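PDB 5Z06: Exo beta-1,2-glucooligosaccharide sophorohydrolase (non-reducing end) from Parabacteroides distasonis ATCC 8503, which hydrolyses linear beta-1,2-glucan and beta-1,2-glucooligosaccharides of four or more units, acting in exo fashion to release sophorose from the non-reducing end. Local coordinates for residues 343-346 against 347-350; 414-417 against 418-422; 555-558 against 559-563; 566-569 against 570-574. All coordinates share one frame; numbering follows the deposited sequence.

In the fold
The four contacts follow one another along the chain, each within a single helix. Interaction 1 opens helix 344-360 and interaction 2 opens helix 414-428; their centres are about 12 Å apart, and they touch through the Arg344-Glu416 salt bridge and the packing of Val348 and Gln349 on Lys415. Interactions 3 and 4 occupy the two ends of helix 556-573, with centres about 16 Å apart, and both belong to the glycoamylase-like region. The pairs are well separated: interactions 1 and 3 have centres about 34 Å apart, interactions 2 and 4 about 46 Å. Interactions 1 and 2 thus join two helices side by side through their first turns, while 3 and 4 mark the start and finish of a third.

Interaction 1 of 4, residues 343-346 against 347-350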
loop_
_atom_site.group_PDB
_atom_site.type_symbol
_atom_site.label_atom_id
_atom_site.label_comp_id
_atom_site.label_asym_id
_atom_site.label_seq_id
_atom_site.Cartn_x
_atom_site.Cartn_y
_atom_site.Cartn_z
ATOM N N THR A 343 -14.724 -10.017 17.902
ATOM C CA THR A 343 -15.192 -9.876 19.259
ATOM C C THR A 343 -14.195 -9.060 20.067
ATOM O O THR A 343 -13.021 -8.948 19.702
ATOM C CB THR A 343 -15.370 -11.217 19.943
ATOM O OG1 THR A 343 -14.111 -11.891 20.013
ATOM C CG2 THR A 343 -16.413 -12.063 19.211
ATOM N N ARG A 344 -14.686 -8.488 21.155
ATOM C CA ARG A 344 -13.843 -7.837 22.129
ATOM C C ARG A 344 -12.754 -8.780 22.642
ATOM O O ARG A 344 -11.584 -8.401 22.711
ATOM C CB ARG A 344 -14.680 -7.310 23.292
ATOM C CG ARG A 344 -13.930 -6.301 24.132
ATOM C CD ARG A 344 -14.676 -5.992 25.410
ATOM N NE ARG A 344 -13.973 -4.988 26.199
ATOM C CZ ARG A 344 -13.993 -3.671 26.006
ATOM N NH1 ARG A 344 -14.700 -3.107 25.016
ATOM N NH2 ARG A 344 -13.313 -2.891 26.843
ATOM N N GLU A 345 -13.113 -10.016 22.959
ATOM C CA GLU A 345 -12.113 -10.972 23.448
ATOM C C GLU A 345 -10.980 -11.214 22.439
ATOM O O GLU A 345 -9.804 -11.269 22.824
ATOM C CB GLU A 345 -12.775 -12.301 23.850
ATOM C CG GLU A 345 -11.861 -13.256 24.617
ATOM C CD GLU A 345 -11.264 -12.671 25.923
ATOM O OE1 GLU A 345 -11.783 -11.669 26.465
ATOM O OE2 GLU A 345 -10.264 -13.238 26.420
ATOM N N GLU A 346 -11.341 -11.390 21.168
ATOM C CA GLU A 346 -10.354 -11.469 20.093
ATOM C C GLU A 346 -9.446 -10.228 20.156
ATOM O O GLU A 346 -8.240 -10.356 20.157
ATOM C CB GLU A 346 -11.015 -11.524 18.716
ATOM C CG GLU A 346 -11.582 -12.872 18.302
ATOM C CD GLU A 346 -12.209 -12.812 16.906
ATOM O OE1 GLU A 346 -13.305 -12.209 16.730
ATOM O OE2 GLU A 346 -11.583 -13.348 15.966
ATOM N N GLY A 347 -10.066 -9.050 20.222
ATOM C CA GLY A 347 -9.382 -7.785 20.337
ATOM C C GLY A 347 -8.438 -7.720 21.524
ATOM O O GLY A 347 -7.281 -7.319 21.401
ATOM N N VAL A 348 -8.952 -8.139 22.672
ATOM C CA VAL A 348 -8.182 -8.208 23.894
ATOM C C VAL A 348 -6.971 -9.113 23.719
ATOM O O VAL A 348 -5.859 -8.735 24.106
ATOM C CB VAL A 348 -9.078 -8.635 25.098
ATOM C CG1 VAL A 348 -8.242 -8.987 26.325
ATOM C CG2 VAL A 348 -10.043 -7.508 25.458
ATOM N N GLN A 349 -7.164 -10.279 23.108
ATOM C CA GLN A 349 -6.040 -11.205 22.872
ATOM C C GLN A 349 -4.992 -10.574 21.978
ATOM O O GLN A 349 -3.801 -10.641 22.270
ATOM C CB GLN A 349 -6.499 -12.542 22.266
ATOM C CG GLN A 349 -7.130 -13.497 23.269
ATOM C CD GLN A 349 -6.335 -13.549 24.574
ATOM O OE1 GLN A 349 -6.878 -13.261 25.631
ATOM N NE2 GLN A 349 -5.028 -13.864 24.494
ATOM N N ARG A 350 -5.448 -9.942 20.901
ATOM C CA ARG A 350 -4.543 -9.207 20.035
ATOM C C ARG A 350 -3.743 -8.149 20.823
ATOM O O ARG A 350 -2.548 -8.029 20.655
ATOM C CB ARG A 350 -5.292 -8.547 18.886
ATOM C CG ARG A 350 -4.439 -7.569 18.079
ATOM C CD ARG A 350 -3.231 -8.236 17.451
ATOM N NE ARG A 350 -3.673 -9.198 16.466
ATOM C CZ ARG A 350 -3.869 -8.948 15.172
ATOM N NH1 ARG A 350 -3.626 -7.753 14.652
ATOM N NH2 ARG A 350 -4.340 -9.915 14.385
#
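Gly347 N donates to Thr343 O at 3.0 Å, the first of four successive i to i+4 bonds that wind residues 343-350 into the opening of helix 344-360; Val348 N to Arg344 O, Gln349 N to Glu345 O and Arg350 N to Glu346 O follow. The start is a capping box with Thr343 as N-cap. Glu346 N gives its proton to Thr343 OG1 at 3.0 Å and a nearly straight 164°, while Thr343 N donates to Glu346 OE1 at 2.9 Å. The return bond is possible because Glu346 sets CG beside its own backbone N (chi1 -78°), sending the extended chain back over the helix start. OE1 is met on its anti side, with the donor 20° out of the carboxylate plane. Further along, Glu345 and Gln349 run side by side and point the same way, but Glu345 OE2 faces Gln349 OE1 at 3.5 Å; both atoms are acceptors, so the pair is a neighbourly contact rather than a bond, and Lys415 of helix 414-428 packs on both side chains. Arg344 directs its polar end away from this turn, pairing NE with Glu416 and NH2 with Tyr408 O. Arg350 likewise reaches Tyr299 O and Trp300 O. On the buried side, Val348 leans its CG2 branch over the preceding turn, with CG2 3.3 Å from Arg344 O.

Interaction 2 of 4, residues 414-417 against 418-422; sequences DKEK and QIRKS
Asp414 O accepts from Gln418 N at 3.0 Å in a bent bond (149°), and a water also donates to this carbonyl. The same water accepts from Lys421 NZ at 2.9 Å, tying the lysine end back to the first turn of helix 414-428. Lys415 O receives Ile419 N, and Ile419 CG1 rests 3.4 Å from that oxygen. Glu416 O takes Arg420 N and is also roofed by the arginine side chain: a bend at chi3 (-55°) folds the guanidinium back, placing Glu416 O 3.4 Å above one face of the Arg420 guanidinium, off centre, with Lys417 CA against the same face. The charged ends do not pair, since Glu416 OE2 and Arg420 NH1 are 4.5 Å apart. Instead Glu416, whose strongest partner is Arg344, takes Gln411 N on OE2, while Arg420 NH1 donates to the carbonyls of Gln411 and Phe409. Lys417 O accepts from Lys421 N, and the aliphatic chain of Lys417 passes at about a right angle to Arg420. Lys417 NZ and Lys421 NZ come within 4.5 Å, a like-charge approach that probably costs some energy, perhaps eased by the water on Lys421. The helix lies against helix 344-360, where Lys415 packs on Leu352, Glu416 on Val348, and Ser422 OG bonds Glu359.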
loop_
_atom_site.group_PDB
_atom_site.type_symbol
_atom_site.label_atom_id
_atom_site.label_comp_id
_atom_site.label_asym_id
_atom_site.label_seq_id
_atom_site.Cartn_x
_atom_site.Cartn_y
_atom_site.Cartn_z
ATOM N N ASP A 414 -8.628 -9.005 34.363
ATOM C CA ASP A 414 -7.174 -9.070 34.467
ATOM C C ASP A 414 -6.511 -8.707 33.151
ATOM O O ASP A 414 -5.441 -8.120 33.172
ATOM C CB ASP A 414 -6.663 -10.437 34.940
ATOM C CG ASP A 414 -6.877 -11.532 33.917
ATOM O OD1 ASP A 414 -7.956 -11.502 33.292
ATOM O OD2 ASP A 414 -5.985 -12.399 33.736
ATOM N N LYS A 415 -7.132 -9.099 32.033
ATOM C CA LYS A 415 -6.544 -8.878 30.717
ATOM C C LYS A 415 -6.546 -7.420 30.302
ATOM O O LYS A 415 -5.540 -6.918 29.800
ATOM C CB LYS A 415 -7.238 -9.727 29.651
ATOM C CG LYS A 415 -6.835 -11.180 29.730
ATOM C CD LYS A 415 -7.431 -11.982 28.580
ATOM C CE LYS A 415 -6.824 -13.378 28.526
ATOM N NZ LYS A 415 -7.187 -14.250 29.666
ATOM N N GLU A 416 -7.676 -6.749 30.484
ATOM C CA GLU A 416 -7.756 -5.343 30.123
ATOM C C GLU A 416 -6.943 -4.480 31.090
ATOM O O GLU A 416 -6.311 -3.525 30.673
ATOM C CB GLU A 416 -9.204 -4.900 29.991
ATOM C CG GLU A 416 -9.874 -5.675 28.864
ATOM C CD GLU A 416 -11.136 -5.063 28.365
ATOM O OE1 GLU A 416 -11.919 -5.812 27.749
ATOM O OE2 GLU A 416 -11.374 -3.857 28.590
ATOM N N LYS A 417 -6.939 -4.853 32.362
ATOM C CA LYS A 417 -6.023 -4.277 33.337
ATOM C C LYS A 417 -4.563 -4.376 32.862
ATOM O O LYS A 417 -3.837 -3.378 32.916
ATOM C CB LYS A 417 -6.205 -4.962 34.686
ATOM C CG LYS A 417 -5.252 -4.542 35.788
ATOM C CD LYS A 417 -5.681 -3.254 36.480
ATOM C CE LYS A 417 -4.723 -2.878 37.609
ATOM N NZ LYS A 417 -4.477 -3.987 38.584
ATOM N N GLN A 418 -4.150 -5.551 32.379
ATOM C CA GLN A 418 -2.787 -5.754 31.867
ATOM C C GLN A 418 -2.489 -4.910 30.603
ATOM O O GLN A 418 -1.409 -4.324 30.470
ATOM C CB GLN A 418 -2.551 -7.215 31.571
ATOM C CG GLN A 418 -1.101 -7.552 31.316
ATOM C CD GLN A 418 -0.914 -8.973 30.821
ATOM O OE1 GLN A 418 -1.557 -9.917 31.320
ATOM N NE2 GLN A 418 -0.020 -9.143 29.838
ATOM N N ILE A 419 -3.446 -4.877 29.678
ATOM C CA ILE A 419 -3.357 -3.991 28.503
ATOM C C ILE A 419 -3.107 -2.554 28.975
ATOM O O ILE A 419 -2.162 -1.918 28.524
ATOM C CB ILE A 419 -4.627 -4.083 27.607
ATOM C CG1 ILE A 419 -4.635 -5.446 26.883
ATOM C CG2 ILE A 419 -4.686 -2.927 26.601
ATOM C CD1 ILE A 419 -5.960 -5.853 26.278
ATOM N N ARG A 420 -3.952 -2.076 29.884
ATOM C CA ARG A 420 -3.869 -0.721 30.399
ATOM C C ARG A 420 -2.548 -0.454 31.109
ATOM O O ARG A 420 -1.880 0.529 30.774
ATOM C CB ARG A 420 -5.035 -0.402 31.320
ATOM C CG ARG A 420 -6.364 -0.243 30.603
ATOM C CD ARG A 420 -7.394 0.377 31.533
ATOM N NE ARG A 420 -7.561 -0.372 32.780
ATOM C CZ ARG A 420 -8.366 -1.430 32.936
ATOM N NH1 ARG A 420 -9.107 -1.910 31.927
ATOM N NH2 ARG A 420 -8.425 -2.028 34.114
ATOM N N LYS A 421 -2.177 -1.345 32.043
ATOM C CA LYS A 421 -0.902 -1.299 32.758
ATOM C C LYS A 421 0.265 -1.115 31.791
ATOM O O LYS A 421 1.122 -0.243 31.959
ATOM C CB LYS A 421 -0.657 -2.587 33.565
ATOM C CG LYS A 421 -1.091 -2.561 35.039
ATOM C CD LYS A 421 -0.406 -3.642 35.915
ATOM C CE LYS A 421 -1.346 -4.736 36.467
ATOM N NZ LYS A 421 -1.693 -5.864 35.525
ATOM N N SER A 422 0.293 -1.981 30.791
ATOM C CA SER A 422 1.375 -2.030 29.849
ATOM C C SER A 422 1.474 -0.742 29.042
ATOM O O SER A 422 2.536 -0.142 28.937
ATOM C CB SER A 422 1.173 -3.213 28.928
ATOM O OG SER A 422 2.153 -3.213 27.926
HETATM O O HOH W 1 -3.518 -8.105 35.090
#

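Interaction 3 of 4, residues 555-558 against 559-563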
loop_
_atom_site.group_PDB
_atom_site.type_symbol
_atom_site.label_atom_id
_atom_site.label_comp_id
_atom_site.label_asym_id
_atom_site.label_seq_id
_atom_site.Cartn_x
_atom_site.Cartn_y
_atom_site.Cartn_z
ATOM N N ASN A 555 -9.103 26.901 14.694
ATOM C CA ASN A 555 -9.611 25.596 15.063
ATOM C C ASN A 555 -9.189 24.594 13.959
ATOM O O ASN A 555 -9.286 24.919 12.774
ATOM C CB ASN A 555 -11.103 25.647 15.139
ATOM C CG ASN A 555 -11.693 24.294 15.381
ATOM O OD1 ASN A 555 -12.173 23.631 14.449
ATOM N ND2 ASN A 555 -11.608 23.837 16.624
ATOM N N TYR A 556 -8.752 23.392 14.338
ATOM C CA TYR A 556 -8.216 22.444 13.349
ATOM C C TYR A 556 -9.240 21.668 12.524
ATOM O O TYR A 556 -8.979 21.396 11.368
ATOM C CB TYR A 556 -7.062 21.570 13.918
ATOM C CG TYR A 556 -5.862 22.432 13.905
ATOM C CD1 TYR A 556 -5.127 22.595 12.748
ATOM C CD2 TYR A 556 -5.587 23.253 14.975
ATOM C CE1 TYR A 556 -4.078 23.480 12.683
ATOM C CE2 TYR A 556 -4.528 24.142 14.936
ATOM C CZ TYR A 556 -3.783 24.265 13.785
ATOM O OH TYR A 556 -2.738 25.146 13.737
ATOM N N PHE A 557 -10.411 21.365 13.056
ATOM C CA PHE A 557 -11.417 20.772 12.210
ATOM C C PHE A 557 -11.723 21.745 11.067
ATOM O O PHE A 557 -11.819 21.333 9.928
ATOM C CB PHE A 557 -12.722 20.482 12.933
ATOM C CG PHE A 557 -13.765 19.921 12.021
ATOM C CD1 PHE A 557 -13.716 18.574 11.652
ATOM C CD2 PHE A 557 -14.732 20.738 11.447
ATOM C CE1 PHE A 557 -14.647 18.055 10.771
ATOM C CE2 PHE A 557 -15.670 20.217 10.564
ATOM C CZ PHE A 557 -15.630 18.879 10.227
ATOM N N GLU A 558 -11.941 23.013 11.410
ATOM C CA GLU A 558 -12.256 24.047 10.435
ATOM C C GLU A 558 -11.180 24.143 9.371
ATOM O O GLU A 558 -11.475 24.172 8.177
ATOM C CB GLU A 558 -12.395 25.406 11.126
ATOM C CG GLU A 558 -12.652 26.592 10.199
ATOM C CD GLU A 558 -12.248 27.898 10.845
ATOM O OE1 GLU A 558 -13.088 28.490 11.549
ATOM O OE2 GLU A 558 -11.073 28.330 10.661
ATOM N N ASN A 559 -9.937 24.196 9.817
ATOM C CA ASN A 559 -8.814 24.384 8.913
ATOM C C ASN A 559 -8.502 23.124 8.084
ATOM O O ASN A 559 -8.257 23.212 6.882
ATOM C CB ASN A 559 -7.570 24.803 9.684
ATOM C CG ASN A 559 -6.579 25.537 8.800
ATOM O OD1 ASN A 559 -6.862 26.639 8.317
ATOM N ND2 ASN A 559 -5.435 24.921 8.552
ATOM N N ASN A 560 -8.495 21.965 8.749
ATOM C CA ASN A 560 -8.303 20.680 8.085
ATOM C C ASN A 560 -9.385 20.477 7.033
ATOM O O ASN A 560 -9.096 20.083 5.908
ATOM C CB ASN A 560 -8.354 19.516 9.088
ATOM C CG ASN A 560 -7.143 19.462 9.988
ATOM O OD1 ASN A 560 -6.231 20.290 9.891
ATOM N ND2 ASN A 560 -7.138 18.494 10.894
ATOM N N GLN A 561 -10.625 20.765 7.404
ATOM C CA GLN A 561 -11.743 20.585 6.485
ATOM C C GLN A 561 -11.550 21.426 5.231
ATOM O O GLN A 561 -11.843 20.970 4.132
ATOM C CB GLN A 561 -13.057 20.922 7.164
ATOM C CG GLN A 561 -14.295 20.802 6.289
ATOM C CD GLN A 561 -15.523 21.269 7.014
ATOM O OE1 GLN A 561 -15.567 22.405 7.487
ATOM N NE2 GLN A 561 -16.522 20.408 7.116
ATOM N N LYS A 562 -11.053 22.643 5.411
ATOM C CA LYS A 562 -10.699 23.477 4.287
ATOM C C LYS A 562 -9.683 22.827 3.383
ATOM O O LYS A 562 -9.819 22.913 2.159
ATOM C CB LYS A 562 -10.158 24.821 4.752
ATOM C CG LYS A 562 -11.262 25.770 5.129
ATOM C CD LYS A 562 -10.677 27.003 5.752
ATOM C CE LYS A 562 -11.757 27.924 6.258
ATOM N NZ LYS A 562 -11.072 29.055 6.922
ATOM N N MET A 563 -8.666 22.200 3.973
ATOM C CA MET A 563 -7.700 21.466 3.177
ATOM C C MET A 563 -8.359 20.358 2.336
ATOM O O MET A 563 -8.065 20.214 1.156
ATOM C CB MET A 563 -6.584 20.926 4.043
ATOM C CG MET A 563 -5.745 22.047 4.634
ATOM S SD MET A 563 -4.465 21.408 5.720
ATOM C CE MET A 563 -3.613 22.920 6.138
HETATM O O HOH W 2 -13.815 24.425 7.219
HETATM O O HOH W 3 -8.959 27.916 8.737
#
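Phe557 and Gln561 meet with ring and amide planes turned 60° apart, Gln561 NE2 lying 3.6 Å from Phe557 CE2 and Gln561 CB over one ring face. Each CG stands opposite the backbone N (chi1 178° in Phe557), which projects the two side chains out from successive turns. Both have further partners: Gln561 NE2 donates to Tyr622 O, and the phenylalanine ring stacks on His547. Tyr556 and Asn560 are also 60° apart in their planes, but here Asn560 OD1 comes in at the ring edge, in plane, 3.8 Å from Tyr556 CD1. Asn560 CG is pressed to 3.0 Å from Tyr556 O, while ND2 bonds the Tyr622 hydroxyl. An alanine at Asn560 would remove that amide, and the Tyr622 hydroxyl would probably lose a partner while a gap opened at the edge of the Tyr556 ring. These pairs belong to the N-terminal turns of helix 556-573, for which Asn555 is the N-cap: Glu558 N donates to Asn555 OD1 at 3.1 Å with an angle of 168°, and Asn555 ND2 bonds Thr550 OG1. Glu558 and Lys562 lie alongside each other, but their salt bridge is long, Glu558 OE2 to Lys562 NZ 3.8 Å. A water donates to Glu558 OE2 and Asn559 OD1 and accepts from Lys562 NZ; Asn559 ND2 donates to Val526 O. Lys525 provides a second cation for Glu558 OE2, and Lys562 NZ also donates to Asn523 O.

Interaction 4 of 4, residues 566-569 against 570-574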
loop_
_atom_site.group_PDB
_atom_site.type_symbol
_atom_site.label_atom_id
_atom_site.label_comp_id
_atom_site.label_asym_id
_atom_site.label_seq_id
_atom_site.Cartn_x
_atom_site.Cartn_y
_atom_site.Cartn_z
ATOM N N ILE A 566 -10.304 22.023 -0.460
ATOM C CA ILE A 566 -9.361 22.603 -1.392
ATOM C C ILE A 566 -8.855 21.516 -2.305
ATOM O O ILE A 566 -8.763 21.686 -3.509
ATOM C CB ILE A 566 -8.167 23.247 -0.643
ATOM C CG1 ILE A 566 -8.541 24.645 -0.104
ATOM C CG2 ILE A 566 -6.940 23.382 -1.527
ATOM C CD1 ILE A 566 -7.646 25.162 1.001
ATOM N N ASN A 567 -8.482 20.401 -1.690
ATOM C CA ASN A 567 -7.997 19.263 -2.416
ATOM C C ASN A 567 -9.078 18.768 -3.400
ATOM O O ASN A 567 -8.807 18.619 -4.604
ATOM C CB ASN A 567 -7.516 18.181 -1.415
ATOM C CG ASN A 567 -6.711 17.093 -2.078
ATOM O OD1 ASN A 567 -7.176 16.498 -3.054
ATOM N ND2 ASN A 567 -5.527 16.792 -1.532
ATOM N N GLN A 568 -10.297 18.573 -2.920
ATOM C CA GLN A 568 -11.366 18.170 -3.810
ATOM C C GLN A 568 -11.547 19.170 -4.943
ATOM O O GLN A 568 -11.757 18.770 -6.099
ATOM C CB GLN A 568 -12.703 17.989 -3.094
ATOM C CG GLN A 568 -13.760 17.370 -3.999
ATOM C CD GLN A 568 -15.163 17.477 -3.468
ATOM O OE1 GLN A 568 -15.506 18.441 -2.825
ATOM N NE2 GLN A 568 -16.000 16.498 -3.789
ATOM N N ARG A 569 -11.487 20.455 -4.626
ATOM C CA ARG A 569 -11.763 21.472 -5.656
ATOM C C ARG A 569 -10.689 21.574 -6.699
ATOM O O ARG A 569 -10.981 21.852 -7.859
ATOM C CB ARG A 569 -12.035 22.829 -5.049
ATOM C CG ARG A 569 -13.378 22.807 -4.366
ATOM C CD ARG A 569 -13.503 23.959 -3.428
ATOM N NE ARG A 569 -14.752 23.860 -2.688
ATOM C CZ ARG A 569 -15.253 24.841 -1.951
ATOM N NH1 ARG A 569 -14.623 26.010 -1.887
ATOM N NH2 ARG A 569 -16.393 24.660 -1.296
ATOM N N TYR A 570 -9.455 21.357 -6.275
ATOM C CA TYR A 570 -8.343 21.216 -7.192
ATOM C C TYR A 570 -8.609 20.054 -8.148
ATOM O O TYR A 570 -8.317 20.123 -9.346
ATOM C CB TYR A 570 -7.062 20.943 -6.423
ATOM C CG TYR A 570 -5.948 20.496 -7.319
ATOM C CD1 TYR A 570 -5.792 19.148 -7.651
ATOM C CD2 TYR A 570 -5.059 21.427 -7.890
ATOM C CE1 TYR A 570 -4.782 18.733 -8.498
ATOM C CE2 TYR A 570 -4.031 21.010 -8.730
ATOM C CZ TYR A 570 -3.886 19.661 -9.029
ATOM O OH TYR A 570 -2.877 19.242 -9.884
ATOM N N CYS A 571 -9.097 18.964 -7.578
ATOM C CA CYS A 571 -9.267 17.731 -8.325
ATOM C C CYS A 571 -10.426 17.885 -9.298
ATOM O O CYS A 571 -10.337 17.439 -10.435
ATOM C CB CYS A 571 -9.452 16.529 -7.395
ATOM S SG CYS A 571 -7.934 16.110 -6.535
ATOM N N ILE A 572 -11.481 18.568 -8.876
ATOM C CA ILE A 572 -12.597 18.809 -9.773
ATOM C C ILE A 572 -12.085 19.685 -10.924
ATOM O O ILE A 572 -12.221 19.341 -12.107
ATOM C CB ILE A 572 -13.788 19.434 -9.055
ATOM C CG1 ILE A 572 -14.332 18.459 -7.987
ATOM C CG2 ILE A 572 -14.921 19.741 -10.042
ATOM C CD1 ILE A 572 -15.192 19.140 -6.945
ATOM N N GLU A 573 -11.451 20.783 -10.552
ATOM C CA GLU A 573 -10.865 21.681 -11.521
ATOM C C GLU A 573 -9.959 20.926 -12.478
ATOM O O GLU A 573 -10.050 21.133 -13.680
ATOM C CB GLU A 573 -10.133 22.810 -10.825
ATOM C CG GLU A 573 -9.532 23.828 -11.788
ATOM C CD GLU A 573 -9.282 25.150 -11.112
ATOM O OE1 GLU A 573 -10.202 25.647 -10.432
ATOM O OE2 GLU A 573 -8.164 25.666 -11.228
ATOM N N ASN A 574 -9.098 20.056 -11.941
ATOM C CA ASN A 574 -8.267 19.142 -12.742
ATOM C C ASN A 574 -7.432 19.859 -13.792
ATOM O O ASN A 574 -7.470 19.515 -14.979
ATOM C CB ASN A 574 -9.126 18.074 -13.424
ATOM C CG ASN A 574 -8.304 16.942 -13.999
ATOM O OD1 ASN A 574 -7.106 16.757 -13.668
ATOM N ND2 ASN A 574 -8.946 16.155 -14.840
#
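Ile572 N donates to Gln568 O at 2.8 Å, Tyr570 N to Ile566 O and Glu573 N to Arg569 O are each 2.9 Å, and Cys571 N to Asn567 O is 3.0 Å, so the last turns of helix 556-573 keep regular i to i+4 bonding. The polar side-chain ends serve surrounding loops: Asn567 ND2 bonds Leu588 O, Gln568 NE2 bonds Glu583 O, Arg569 NH1 bonds Tyr520 O, and the Tyr570 hydroxyl is hydrogen-bonded to Asp607 OD2. Outward from these, Gln568 lays its CG 3.7 Å from Ile572 CD1. Ile572 places CG1 beside its backbone N (chi1 -63°), which swings the longer branch back over the previous turn, CG1 coming 3.2 Å from Gln568 O. A leucine in place of Gln568 would have no amide to donate, and Glu583 O would probably lose this bond to the helix. Cys571 SG sits 3.6 Å from Asn567 OD1 and lies in plane at the edge of the neighbouring Tyr570 ring. The run stops at Asn574, whose N still reaches Tyr570 O at 2.7 Å but whose phi and psi, both 55°, are left-handed, a common way for an asparagine to end an alpha-helix at its C-terminus.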